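Local atomic coordinates of uncharacterized protein MJ1062 (Methanocaldococcus jannaschii, PDB entry 3EO4), a protein that is of unknown function but carries a GNAT-type acetyltransferase domain, the part described here, and probably transfers acyl groups, alongside a putative hexosyltransferase activity of the full-length protein. Residues K13-R17 against H110-V115. Numbering follows the deposited sequence.
Sequences KIIIR and HSVSLV
L114 of helix 107-121 lays its CD1 methyl over the gap between I14 and I16, two residues of strand 13-18 that face the helix from the same side of the strand. This is helix-on-sheet packing inside a GNAT acetyltransferase fold: the helix lies across one face of the antiparallel sheet, and the axes of the two segments pass 8.9 Å apart at an angle of 48°. I16, L114 and I14 carry most of the interface. L114 CD1 sits 4.1 Å from I14 CG2 and equally far, 4.1 Å, from I16 CG2, so one leucine methyl bridges both isoleucine branches. It also lies against the backbone of the strand, 4.1 Å from I14 O. Beside I16 the leucine side chain runs in the opposite direction, while I14 meets it at a slant.

The CG1 arm of I16 takes the position between backbone N and carbonyl carbon (chi1 63°), and from there CD1 extends to the next residue of the helix, meeting V115 CG2 at 4.2 Å with the two side chains nearly perpendicular. Both I16 and V115 also rest on W65 of the adjacent strand 63-71 and on V81 of strand 74-84 beyond it, which continues the apolar layer across the sheet. At the other end, C5 of strand 4-6 touches I14, H110 and L114.

No hydrogen bond joins the two segments; the contact is largely apolar. Its buried hydroxyl, that of S111, is satisfied within the helix by a hydrogen bond with I107 O. With that polar need met, S111 OG makes a plain van der Waals contact with the strand, 3.8 Å from I14 CG2.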
loop_
_atom_site.group_PDB
_atom_site.type_symbol
_atom_site.label_atom_id
_atom_site.label_comp_id
_atom_site.label_asym_id
_atom_site.label_seq_id
_atom_site.Cartn_x
_atom_site.Cartn_y
_atom_site.Cartn_z
ATOM N N LYS A 13 -15.043 6.634 13.810
ATOM C CA LYS A 13 -16.067 6.791 12.814
ATOM C C LYS A 13 -15.514 6.299 11.502
ATOM O O LYS A 13 -14.351 6.524 11.183
ATOM C CB LYS A 13 -16.444 8.264 12.704
ATOM C CG LYS A 13 -17.734 8.523 11.990
ATOM C CD LYS A 13 -18.307 9.849 12.431
ATOM C CE LYS A 13 -19.280 10.401 11.403
ATOM N NZ LYS A 13 -20.398 9.443 11.109
ATOM N N ILE A 14 -16.356 5.592 10.764
ATOM C CA ILE A 14 -16.049 5.142 9.413
ATOM C C ILE A 14 -16.813 6.023 8.441
ATOM O O ILE A 14 -18.013 6.210 8.585
ATOM C CB ILE A 14 -16.487 3.697 9.191
ATOM C CG1 ILE A 14 -15.566 2.727 9.950
ATOM C CG2 ILE A 14 -16.472 3.363 7.711
ATOM C CD1 ILE A 14 -15.931 2.496 11.385
ATOM N N ILE A 15 -16.094 6.558 7.456
ATOM C CA ILE A 15 -16.660 7.322 6.356
ATOM C C ILE A 15 -16.187 6.656 5.064
ATOM O O ILE A 15 -15.066 6.108 4.994
ATOM C CB ILE A 15 -16.165 8.776 6.417
ATOM C CG1 ILE A 15 -16.566 9.406 7.755
ATOM C CG2 ILE A 15 -16.745 9.610 5.280
ATOM C CD1 ILE A 15 -15.408 10.011 8.540
ATOM N N ILE A 16 -17.039 6.664 4.046
ATOM C CA ILE A 16 -16.612 6.234 2.738
ATOM C C ILE A 16 -16.790 7.395 1.761
ATOM O O ILE A 16 -17.767 8.140 1.866
ATOM C CB ILE A 16 -17.349 4.970 2.259
ATOM C CG1 ILE A 16 -18.852 5.213 2.097
ATOM C CG2 ILE A 16 -17.076 3.803 3.199
ATOM C CD1 ILE A 16 -19.505 4.210 1.178
ATOM N N ARG A 17 -15.818 7.577 0.867
ATOM C CA ARG A 17 -15.871 8.630 -0.150
ATOM C C ARG A 17 -15.379 8.039 -1.470
ATOM O O ARG A 17 -14.540 7.107 -1.471
ATOM C CB ARG A 17 -15.030 9.852 0.250
ATOM C CG ARG A 17 -13.516 9.577 0.396
ATOM C CD ARG A 17 -12.628 10.693 -0.218
ATOM N NE ARG A 17 -11.197 10.367 -0.105
ATOM C CZ ARG A 17 -10.452 9.743 -1.037
ATOM N NH1 ARG A 17 -10.981 9.356 -2.197
ATOM N NH2 ARG A 17 -9.158 9.508 -0.802
ATOM N N HIS A 110 -19.103 -2.440 8.784
ATOM C CA HIS A 110 -19.738 -1.118 8.720
ATOM C C HIS A 110 -19.640 -0.489 7.334
ATOM O O HIS A 110 -20.547 0.186 6.904
ATOM C CB HIS A 110 -19.108 -0.181 9.736
ATOM C CG HIS A 110 -19.485 -0.496 11.148
ATOM N ND1 HIS A 110 -19.299 -1.743 11.712
ATOM C CD2 HIS A 110 -20.030 0.276 12.121
ATOM C CE1 HIS A 110 -19.724 -1.731 12.963
ATOM N NE2 HIS A 110 -20.169 -0.517 13.238
ATOM N N SER A 111 -18.527 -0.699 6.655
ATOM C CA SER A 111 -18.349 -0.153 5.300
ATOM C C SER A 111 -19.323 -0.803 4.332
ATOM O O SER A 111 -19.994 -0.110 3.548
ATOM C CB SER A 111 -16.927 -0.380 4.779
ATOM O OG SER A 111 -15.978 0.294 5.560
ATOM N N VAL A 112 -19.407 -2.130 4.383
ATOM C CA VAL A 112 -20.348 -2.835 3.526
ATOM C C VAL A 112 -21.788 -2.379 3.826
ATOM O O VAL A 112 -22.549 -2.094 2.907
ATOM C CB VAL A 112 -20.169 -4.362 3.596
ATOM C CG1 VAL A 112 -21.323 -5.065 2.895
ATOM C CG2 VAL A 112 -18.808 -4.767 2.984
ATOM N N SER A 113 -22.148 -2.255 5.099
ATOM C CA SER A 113 -23.513 -1.832 5.398
ATOM C C SER A 113 -23.833 -0.424 4.881
ATOM O O SER A 113 -24.966 -0.174 4.436
ATOM C CB SER A 113 -23.845 -1.976 6.871
ATOM O OG SER A 113 -23.264 -0.904 7.542
ATOM N N LEU A 114 -22.847 0.478 4.909
ATOM C CA LEU A 114 -22.984 1.783 4.236
ATOM C C LEU A 114 -23.329 1.632 2.725
ATOM O O LEU A 114 -24.203 2.301 2.209
ATOM C CB LEU A 114 -21.732 2.657 4.443
ATOM C CG LEU A 114 -21.491 3.331 5.815
ATOM C CD1 LEU A 114 -20.127 4.014 5.871
ATOM C CD2 LEU A 114 -22.596 4.353 6.156
ATOM N N VAL A 115 -22.635 0.749 2.036
ATOM C CA VAL A 115 -22.919 0.475 0.618
ATOM C C VAL A 115 -24.327 -0.127 0.417
ATOM O O VAL A 115 -25.049 0.325 -0.455
ATOM C CB VAL A 115 -21.817 -0.424 -0.015
ATOM C CG1 VAL A 115 -22.205 -0.859 -1.417
ATOM C CG2 VAL A 115 -20.491 0.329 -0.063
#